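Local atomic coordinates of alpha-1,3-glucanase (Paenibacillus glycanilyticus, PDB entry 6K0P), a protein that probably hydrolyses alpha-1,3-glucan as a glycoside hydrolase family 87 enzyme, its catalytic domain here holding glycan bound at several places. Residues V188-S193 and K210-P215; A216-I221 and Y241-A246; R269-W274 and Q299-E304. The protein carries 1 engineered substitution. All coordinates share one frame; numbering follows the deposited sequence. Where two conformers were deposited one is given.

Contact 1 of 3, residues V188-S193 and K210-P215; sequences VAVSAS and KGIYIP
V190 makes the densest part of this contact. Its CG2 lies 4.0 Å from CG1 of I214, the two side chains running next to each other in the same direction, and reaches CD1 of I212 a little farther off. With CG1 of V190 turned anti to the backbone N (chi1 171°), CG2 is the branch left to meet both isoleucines. P215 closes in from the end, its CG 3.2 Å from the carbonyl O of V190. V188 and I212 sit on the same face, which helix 196-204 covers through A199, as a helix caps the first coil of many right-handed parallel beta-helices.

The parallel pairing itself is short. G211 O takes the N-H of V188, V188 O takes that of Y213 at 2.9 Å between O and N, and Y213 O takes that of V190 at 2.9 Å between O and N.

Between these two segments the face of A189 and Y213 is looser. CB of A189 only grazes the edge of the buried Y213 ring, 4.5 Å from CD2, and the tyrosine sends its OH away to the backbone O of Q179. Past V190 the first segment leaves its partner: S191 OG accepts from S193 N in an ST turn, and A192 and S193 are exposed.

All the hydrogen bonds across the two segments are thus main chain to main chain, and the side chains contribute mainly apolar contacts, in keeping with the end of a hydrophobic beta-helix core.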
loop_
_atom_site.group_PDB
_atom_site.type_symbol
_atom_site.label_atom_id
_atom_site.label_comp_id
_atom_site.label_asym_id
_atom_site.label_seq_id
_atom_site.Cartn_x
_atom_site.Cartn_y
_atom_site.Cartn_z
ATOM N N VAL A 188 -6.081 13.583 29.774
ATOM C CA VAL A 188 -7.435 14.136 29.774
ATOM C C VAL A 188 -8.310 13.284 28.861
ATOM O O VAL A 188 -7.996 13.093 27.682
ATOM C CB VAL A 188 -7.420 15.595 29.302
ATOM C CG1 VAL A 188 -8.832 16.169 29.331
ATOM C CG2 VAL A 188 -6.477 16.434 30.173
ATOM N N ALA A 189 -9.421 12.777 29.391
ATOM C CA ALA A 189 -10.271 11.892 28.599
ATOM C C ALA A 189 -11.239 12.675 27.722
ATOM O O ALA A 189 -11.972 13.548 28.204
ATOM C CB ALA A 189 -11.063 10.947 29.504
ATOM N N VAL A 190 -11.237 12.353 26.427
ATOM C CA VAL A 190 -12.367 12.698 25.584
ATOM C C VAL A 190 -13.584 11.942 26.114
ATOM O O VAL A 190 -13.466 10.842 26.668
ATOM C CB VAL A 190 -12.027 12.311 24.133
ATOM C CG1 VAL A 190 -13.244 12.424 23.215
ATOM C CG2 VAL A 190 -10.865 13.182 23.629
ATOM N N SER A 191 -14.760 12.552 25.983
ATOM C CA SER A 191 -15.983 11.950 26.494
ATOM C C SER A 191 -17.151 12.419 25.641
ATOM O O SER A 191 -16.994 13.236 24.734
ATOM C CB SER A 191 -16.226 12.377 27.941
ATOM O OG SER A 191 -16.675 13.724 27.957
ATOM N N ALA A 192 -18.344 11.910 25.967
ATOM C CA ALA A 192 -19.550 12.318 25.253
ATOM C C ALA A 192 -19.752 13.832 25.265
ATOM O O ALA A 192 -20.384 14.373 24.352
ATOM C CB ALA A 192 -20.774 11.605 25.827
ATOM N N SER A 193 -19.232 14.537 26.268
ATOM C CA SER A 193 -19.416 15.986 26.328
ATOM C C SER A 193 -18.113 16.773 26.291
ATOM O O SER A 193 -18.144 17.999 26.445
ATOM C CB SER A 193 -20.238 16.400 27.549
ATOM O OG SER A 193 -19.572 16.012 28.731
ATOM N N LYS A 210 0.114 14.611 30.409
ATOM C CA LYS A 210 0.940 14.063 29.341
ATOM C C LYS A 210 0.248 14.083 27.988
ATOM O O LYS A 210 0.926 14.010 26.955
ATOM C CB LYS A 210 1.295 12.606 29.653
ATOM C CG LYS A 210 2.165 12.425 30.883
ATOM C CD LYS A 210 3.073 11.222 30.691
ATOM C CE LYS A 210 3.072 10.316 31.902
ATOM N NZ LYS A 210 3.240 8.887 31.510
ATOM N N GLY A 211 -1.077 14.156 27.969
ATOM C CA GLY A 211 -1.791 14.128 26.704
ATOM C C GLY A 211 -3.266 13.899 26.925
ATOM O O GLY A 211 -3.833 14.316 27.946
ATOM N N ILE A 212 -3.886 13.237 25.948
ATOM C CA ILE A 212 -5.306 12.927 25.999
ATOM C C ILE A 212 -5.513 11.442 25.755
ATOM O O ILE A 212 -4.686 10.770 25.129
ATOM C CB ILE A 212 -6.149 13.760 25.007
ATOM C CG1 ILE A 212 -5.844 13.375 23.554
ATOM C CG2 ILE A 212 -5.937 15.249 25.247
ATOM C CD1 ILE A 212 -6.864 13.937 22.542
ATOM N N TYR A 213 -6.624 10.937 26.278
ATOM C CA TYR A 213 -7.071 9.574 26.050
ATOM C C TYR A 213 -8.399 9.635 25.318
ATOM O O TYR A 213 -9.299 10.387 25.713
ATOM C CB TYR A 213 -7.258 8.844 27.383
ATOM C CG TYR A 213 -7.913 7.489 27.254
ATOM C CD1 TYR A 213 -7.236 6.416 26.675
ATOM C CD2 TYR A 213 -9.210 7.279 27.716
ATOM C CE1 TYR A 213 -7.843 5.168 26.564
ATOM C CE2 TYR A 213 -9.811 6.034 27.620
ATOM C CZ TYR A 213 -9.128 4.991 27.043
ATOM O OH TYR A 213 -9.749 3.763 26.960
ATOM N N ILE A 214 -8.517 8.852 24.250
ATOM C CA ILE A 214 -9.745 8.795 23.469
ATOM C C ILE A 214 -10.356 7.412 23.666
ATOM O O ILE A 214 -9.794 6.412 23.192
ATOM C CB ILE A 214 -9.507 9.105 21.988
ATOM C CG1 ILE A 214 -8.652 10.365 21.842
ATOM C CG2 ILE A 214 -10.841 9.287 21.273
ATOM C CD1 ILE A 214 -8.399 10.806 20.384
ATOM N N PRO A 215 -11.477 7.304 24.368
ATOM C CA PRO A 215 -12.017 5.990 24.730
ATOM C C PRO A 215 -12.552 5.246 23.519
ATOM O O PRO A 215 -12.640 5.766 22.403
ATOM C CB PRO A 215 -13.173 6.323 25.682
ATOM C CG PRO A 215 -12.995 7.745 26.067
ATOM C CD PRO A 215 -12.242 8.416 24.953
#

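Contact 2 of 3, residues A216-I221 and Y241-A246; sequences AGEWTI and YTKLVA. With GLC (alpha-D-glucopyranose), chain D.
Y241 meets A216 where two successive coils of the right-handed parallel beta-helix begin to pair, CB to CB at 3.9 Å, and its carbonyl O takes the N-H of G217 in a nearly straight bond. With phi at 143°, G217 leaves no room for a side chain: a beta carbon would collide with the carbonyl O of A216. T242 follows, its CG2 loosely near the W219 indole; its OG1 is held by the strand that precedes A216, and the indole N-H by P215 O.

K243 turns to the opposite face, with E218 and the bound glycan. Its N donates to G217 O and its O accepts from W219 N, which fixes the lysine's base in the pairing. From there the chain runs fully extended (chi2 172°), carrying NZ within 3.4 Å of the glucose ring O5, a weak bond. E218, likewise extended, places OE2 2.6 Å from the sugar O1, which donates to it. The two charged ends do not touch each other: a water bridges them, accepting from K243 NZ at 2.8 Å and donating to E218 OE2. Q140 O also bonds this glucose, so the sugar is gripped by polar atoms from separate parts of the chain.

L244 returns to the face of T242 and W219, where I221 crosses it at about a right angle, CD1 3.8 Å from CB of L244, and I196 of helix 196-204 packs on both. V245 comes back to the glycan side, its CG2 against CB of E218; its N is bonded to W219 O at 2.8 Å, and a second water links its O to T220 OG1. A246 ends the walk, its CA pointing a hydrogen almost straight at I221 O, 3.5 Å away.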
loop_
_atom_site.group_PDB
_atom_site.type_symbol
_atom_site.label_atom_id
_atom_site.label_comp_id
_atom_site.label_asym_id
_atom_site.label_seq_id
_atom_site.Cartn_x
_atom_site.Cartn_y
_atom_site.Cartn_z
ATOM N N ALA A 216 -12.941 3.997 23.765
ATOM C CA ALA A 216 -13.677 3.245 22.759
ATOM C C ALA A 216 -14.900 4.039 22.325
ATOM O O ALA A 216 -15.560 4.694 23.144
ATOM C CB ALA A 216 -14.115 1.902 23.349
ATOM N N GLY A 217 -15.195 3.998 21.027
ATOM C CA GLY A 217 -16.356 4.686 20.510
ATOM C C GLY A 217 -16.109 5.292 19.151
ATOM O O GLY A 217 -15.041 5.093 18.570
ATOM N N GLU A 218 -17.092 6.018 18.630
ATOM C CA GLU A 218 -16.944 6.774 17.398
ATOM C C GLU A 218 -16.947 8.250 17.747
ATOM O O GLU A 218 -17.883 8.738 18.391
ATOM C CB GLU A 218 -18.088 6.485 16.431
ATOM C CG GLU A 218 -18.172 5.048 15.947
ATOM C CD GLU A 218 -19.268 4.885 14.911
ATOM O OE1 GLU A 218 -19.691 5.914 14.341
ATOM O OE2 GLU A 218 -19.685 3.744 14.656
ATOM N N TRP A 219 -15.911 8.957 17.309
ATOM C CA TRP A 219 -15.675 10.341 17.704
ATOM C C TRP A 219 -15.500 11.163 16.440
ATOM O O TRP A 219 -14.614 10.871 15.629
ATOM C CB TRP A 219 -14.426 10.418 18.584
ATOM C CG TRP A 219 -14.522 9.474 19.741
ATOM C CD1 TRP A 219 -13.936 8.243 19.857
ATOM C CD2 TRP A 219 -15.298 9.667 20.928
ATOM N NE1 TRP A 219 -14.288 7.672 21.055
ATOM C CE2 TRP A 219 -15.116 8.528 21.733
ATOM C CE3 TRP A 219 -16.116 10.701 21.392
ATOM C CZ2 TRP A 219 -15.728 8.387 22.973
ATOM C CZ3 TRP A 219 -16.724 10.559 22.634
ATOM C CH2 TRP A 219 -16.524 9.414 23.406
ATOM N N THR A 220 -16.345 12.173 16.262
ATOM C CA THR A 220 -16.285 12.970 15.045
ATOM C C THR A 220 -14.972 13.737 14.985
ATOM O O THR A 220 -14.572 14.393 15.955
ATOM C CB THR A 220 -17.450 13.954 15.008
ATOM O OG1 THR A 220 -18.671 13.232 14.813
ATOM C CG2 THR A 220 -17.274 14.963 13.862
ATOM N N ILE A 221 -14.291 13.639 13.852
ATOM C CA ILE A 221 -13.227 14.567 13.500
ATOM C C ILE A 221 -13.716 15.346 12.282
ATOM O O ILE A 221 -13.727 14.844 11.150
ATOM C CB ILE A 221 -11.874 13.876 13.286
ATOM C CG1 ILE A 221 -11.978 12.654 12.369
ATOM C CG2 ILE A 221 -11.292 13.446 14.630
ATOM C CD1 ILE A 221 -10.611 12.118 11.943
ATOM N N TYR A 241 -11.358 -0.277 18.541
ATOM C CA TYR A 241 -12.271 0.306 19.521
ATOM C C TYR A 241 -12.406 1.815 19.407
ATOM O O TYR A 241 -13.528 2.321 19.373
ATOM C CB TYR A 241 -11.825 -0.067 20.940
ATOM C CG TYR A 241 -11.794 -1.550 21.177
ATOM C CD1 TYR A 241 -12.970 -2.283 21.222
ATOM C CD2 TYR A 241 -10.587 -2.220 21.326
ATOM C CE1 TYR A 241 -12.946 -3.662 21.433
ATOM C CE2 TYR A 241 -10.549 -3.582 21.533
ATOM C CZ TYR A 241 -11.732 -4.292 21.587
ATOM O OH TYR A 241 -11.689 -5.653 21.792
ATOM N N THR A 242 -11.298 2.554 19.380
ATOM C CA THR A 242 -11.347 4.010 19.262
ATOM C C THR A 242 -11.359 4.348 17.781
ATOM O O THR A 242 -10.374 4.098 17.081
ATOM C CB THR A 242 -10.126 4.638 19.925
ATOM O OG1 THR A 242 -10.147 4.353 21.330
ATOM C CG2 THR A 242 -10.122 6.163 19.718
ATOM N N LYS A 243 -12.467 4.913 17.305
ATOM C CA LYS A 243 -12.646 5.244 15.894
ATOM C C LYS A 243 -12.855 6.744 15.764
ATOM O O LYS A 243 -13.865 7.275 16.242
ATOM C CB LYS A 243 -13.868 4.511 15.330
ATOM C CG LYS A 243 -13.760 2.993 15.445
ATOM C CD LYS A 243 -15.079 2.323 15.063
ATOM C CE LYS A 243 -15.009 0.809 15.235
ATOM N NZ LYS A 243 -16.250 0.174 14.698
ATOM N N LEU A 244 -11.921 7.415 15.096
ATOM C CA LEU A 244 -12.085 8.819 14.748
ATOM C C LEU A 244 -12.734 8.863 13.372
ATOM O O LEU A 244 -12.219 8.262 12.420
ATOM C CB LEU A 244 -10.727 9.515 14.729
ATOM C CG LEU A 244 -9.836 9.321 15.959
ATOM C CD1 LEU A 244 -8.585 10.207 15.838
ATOM C CD2 LEU A 244 -10.585 9.605 17.259
ATOM N N VAL A 245 -13.877 9.530 13.267
ATOM C CA VAL A 245 -14.751 9.386 12.107
ATOM C C VAL A 245 -14.964 10.751 11.462
ATOM O O VAL A 245 -15.538 11.655 12.083
ATOM C CB VAL A 245 -16.091 8.736 12.495
ATOM C CG1 VAL A 245 -16.976 8.568 11.273
ATOM C CG2 VAL A 245 -15.853 7.380 13.163
ATOM N N ALA A 246 -14.531 10.890 10.209
ATOM C CA ALA A 246 -14.886 12.076 9.441
ATOM C C ALA A 246 -16.391 12.053 9.171
ATOM O O ALA A 246 -16.985 10.982 9.044
ATOM C CB ALA A 246 -14.137 12.078 8.107
HETATM C C1 GLC D . -18.762 1.786 11.941
HETATM C C2 GLC D . -19.136 2.137 10.515
HETATM C C3 GLC D . -19.903 1.058 9.740
HETATM C C4 GLC D . -19.276 -0.267 10.029
HETATM C C5 GLC D . -19.338 -0.489 11.510
HETATM C C6 GLC D . -18.867 -1.879 11.916
HETATM O O1 GLC D . -19.826 1.991 12.744
HETATM O O2 GLC D . -19.812 3.367 10.520
HETATM O O3 GLC D . -19.649 1.227 8.372
HETATM O O4 GLC D . -20.013 -1.263 9.382
HETATM O O5 GLC D . -18.431 0.422 12.055
HETATM O O6 GLC D . -17.552 -2.178 11.519
HETATM O O HOH W 1 -18.618 1.430 15.665
HETATM O O HOH W 2 -18.442 11.954 12.155
#

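Contact 3 of 3, residues R269-W274 and Q299-E304; sequences RDLSAW and QNIWVE
R269-W274 and Q299-E304 run in register on neighbouring coils of the parallel beta-helix, strands 271-274 and 301-304 only 6° from parallel. Both chains turn a corner, at D270 and at N300, with left-handed backbone conformations, consistent with the tight turn between two faces of a pectate-lyase-like coil. At the corner D270 N reaches Q299 O, while the bond from L271 N to N300 O is weak. W302 N to L271 O leads into the regular pairing, which holds from S272 and W302 on: A273 N binds W302 O at 2.8 Å, and E304 N binds A273 O.

The two corner residues are also joined by their side chains, which cross at about a right angle. ND2 of N300, with its partner in the amide plane, donates to OD1 of D270 at 2.9 Å, coming from above the carboxylate plane. OD2 receives NH1 of R269 in a salt bridge of 2.8 Å and a further bond from Q179 NE2, so both carboxylate oxygens are held. On the inward face L271 and I301 lie alongside each other, CD1 3.9 Å from CG2.

On the other face W274, its CG anti to the carbonyl carbon (chi1 -67°), lays its six-membered ring against W302 and E304. CZ2 sits over the rim of one face of the W302 indole, 3.7 Å from CE2, with the ring planes 58° apart. CZ3 meets CD of E304 at 3.4 Å, and NE1 donates to S272 OG. Were this indole cut back to an alanine, W302 and the E304 carboxylate would probably lose cover on that side, and S272 OG its N-H donor. E304 also braces W302: the anti lone pair of OE2 takes the NE1 hydrogen within the indole plane, at 2.7 Å.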
loop_
_atom_site.group_PDB
_atom_site.type_symbol
_atom_site.label_atom_id
_atom_site.label_comp_id
_atom_site.label_asym_id
_atom_site.label_seq_id
_atom_site.Cartn_x
_atom_site.Cartn_y
_atom_site.Cartn_z
ATOM N N ARG A 269 -1.259 7.043 19.077
ATOM C CA ARG A 269 -1.247 5.584 19.076
ATOM C C ARG A 269 -2.592 4.968 19.435
ATOM O O ARG A 269 -3.412 5.564 20.140
ATOM C CB ARG A 269 -0.159 5.011 19.995
ATOM C CG ARG A 269 -0.375 5.298 21.486
ATOM C CD ARG A 269 0.756 4.660 22.290
ATOM N NE ARG A 269 0.846 5.085 23.684
ATOM C CZ ARG A 269 0.364 4.388 24.704
ATOM N NH1 ARG A 269 -0.269 3.242 24.483
ATOM N NH2 ARG A 269 0.516 4.832 25.952
ATOM N N ASP A 270 -2.787 3.737 18.940
ATOM C CA ASP A 270 -3.815 2.818 19.438
ATOM C C ASP A 270 -5.230 3.292 19.095
ATOM O O ASP A 270 -6.114 3.334 19.946
ATOM C CB ASP A 270 -3.658 2.544 20.937
ATOM C CG ASP A 270 -2.280 2.023 21.297
ATOM O OD1 ASP A 270 -1.598 1.428 20.430
ATOM O OD2 ASP A 270 -1.879 2.191 22.463
ATOM N N LEU A 271 -5.447 3.626 17.828
ATOM C CA LEU A 271 -6.753 4.121 17.415
ATOM C C LEU A 271 -6.890 3.936 15.912
ATOM O O LEU A 271 -5.920 3.642 15.212
ATOM C CB LEU A 271 -6.942 5.592 17.827
ATOM C CG LEU A 271 -5.888 6.627 17.388
ATOM C CD1 LEU A 271 -6.050 7.029 15.922
ATOM C CD2 LEU A 271 -5.943 7.861 18.300
ATOM N N SER A 272 -8.100 4.150 15.418
ATOM C CA SER A 272 -8.347 4.132 13.988
ATOM C C SER A 272 -8.950 5.454 13.539
ATOM O O SER A 272 -9.520 6.211 14.338
ATOM C CB SER A 272 -9.250 2.961 13.555
ATOM O OG SER A 272 -10.529 3.063 14.168
ATOM N N ALA A 273 -8.781 5.746 12.248
ATOM C CA ALA A 273 -9.331 6.951 11.645
ATOM C C ALA A 273 -10.002 6.569 10.337
ATOM O O ALA A 273 -9.379 5.938 9.468
ATOM C CB ALA A 273 -8.254 8.008 11.405
ATOM N N TRP A 274 -11.265 6.951 10.214
ATOM C CA TRP A 274 -12.145 6.561 9.119
ATOM C C TRP A 274 -12.514 7.831 8.363
ATOM O O TRP A 274 -13.399 8.581 8.785
ATOM C CB TRP A 274 -13.364 5.827 9.685
ATOM C CG TRP A 274 -12.928 4.523 10.285
ATOM C CD1 TRP A 274 -12.561 4.294 11.587
ATOM C CD2 TRP A 274 -12.738 3.294 9.589
ATOM N NE1 TRP A 274 -12.168 2.982 11.741
ATOM C CE2 TRP A 274 -12.270 2.347 10.528
ATOM C CE3 TRP A 274 -12.919 2.897 8.261
ATOM C CZ2 TRP A 274 -11.978 1.028 10.177
ATOM C CZ3 TRP A 274 -12.630 1.582 7.912
ATOM C CH2 TRP A 274 -12.172 0.665 8.869
ATOM N N GLN A 299 1.896 5.056 16.003
ATOM C CA GLN A 299 2.039 3.632 16.296
ATOM C C GLN A 299 0.697 2.946 16.474
ATOM O O GLN A 299 -0.164 3.434 17.210
ATOM C CB GLN A 299 2.881 3.422 17.557
ATOM C CG GLN A 299 3.186 1.956 17.831
ATOM C CD GLN A 299 4.394 1.770 18.732
ATOM O OE1 GLN A 299 5.255 2.647 18.826
ATOM N NE2 GLN A 299 4.467 0.620 19.394
ATOM N N ASN A 300 0.534 1.785 15.832
ATOM C CA ASN A 300 -0.679 0.974 16.004
ATOM C C ASN A 300 -1.944 1.778 15.702
ATOM O O ASN A 300 -2.929 1.742 16.448
ATOM C CB ASN A 300 -0.732 0.346 17.402
ATOM C CG ASN A 300 -1.859 -0.675 17.557
ATOM O OD1 ASN A 300 -2.196 -1.416 16.614
ATOM N ND2 ASN A 300 -2.450 -0.719 18.752
ATOM N N ILE A 301 -1.912 2.540 14.613
ATOM C CA ILE A 301 -3.122 3.177 14.115
ATOM C C ILE A 301 -3.535 2.532 12.797
ATOM O O ILE A 301 -2.715 1.976 12.055
ATOM C CB ILE A 301 -3.082 4.718 14.040
ATOM C CG1 ILE A 301 -2.242 5.202 12.871
ATOM C CG2 ILE A 301 -2.590 5.327 15.374
ATOM C CD1 ILE A 301 -2.476 6.682 12.583
ATOM N N TRP A 302 -4.839 2.577 12.534
ATOM C CA TRP A 302 -5.462 1.980 11.358
ATOM C C TRP A 302 -6.232 3.103 10.676
ATOM O O TRP A 302 -7.125 3.699 11.282
ATOM C CB TRP A 302 -6.381 0.852 11.841
ATOM C CG TRP A 302 -7.335 0.202 10.860
ATOM C CD1 TRP A 302 -7.521 0.484 9.531
ATOM C CD2 TRP A 302 -8.238 -0.859 11.177
ATOM N NE1 TRP A 302 -8.497 -0.345 9.007
ATOM C CE2 TRP A 302 -8.956 -1.169 10.006
ATOM C CE3 TRP A 302 -8.513 -1.574 12.349
ATOM C CZ2 TRP A 302 -9.932 -2.165 9.972
ATOM C CZ3 TRP A 302 -9.487 -2.561 12.314
ATOM C CH2 TRP A 302 -10.183 -2.848 11.133
ATOM N N VAL A 303 -5.837 3.448 9.449
ATOM C CA VAL A 303 -6.371 4.608 8.744
ATOM C C VAL A 303 -6.899 4.164 7.385
ATOM O O VAL A 303 -6.233 3.396 6.679
ATOM C CB VAL A 303 -5.274 5.683 8.584
ATOM C CG1 VAL A 303 -5.779 6.887 7.836
ATOM C CG2 VAL A 303 -4.740 6.091 9.947
ATOM N N GLU A 304 -8.084 4.656 7.022
ATOM C CA GLU A 304 -8.715 4.369 5.738
ATOM C C GLU A 304 -9.393 5.606 5.178
ATOM O O GLU A 304 -9.834 6.486 5.922
ATOM C CB GLU A 304 -9.789 3.274 5.829
ATOM C CG GLU A 304 -9.261 1.983 6.429
ATOM C CD GLU A 304 -9.991 0.733 5.956
ATOM O OE1 GLU A 304 -10.771 0.787 4.967
ATOM O OE2 GLU A 304 -9.758 -0.336 6.565
#

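In the fold
Following the chain from the N terminus, the three contacts come in series, none enclosing or crossing another. Contact 1 closes a loop that contains helix 196-204 and joins the entry strand to strand 211-214. The chain then passes directly into contact 2, which closes one circuit through strands 224-227 and 233-236; I214 O and T242 OG1 tie it back to contact 1. Contact 3 closes a later circuit, through strand 286-289. Strand 271-274 pairs with 242-245, L244 N and O bonding S272 O and W274 N, so contacts 2 and 3 continue one face of the beta-helix from its capped end toward the middle.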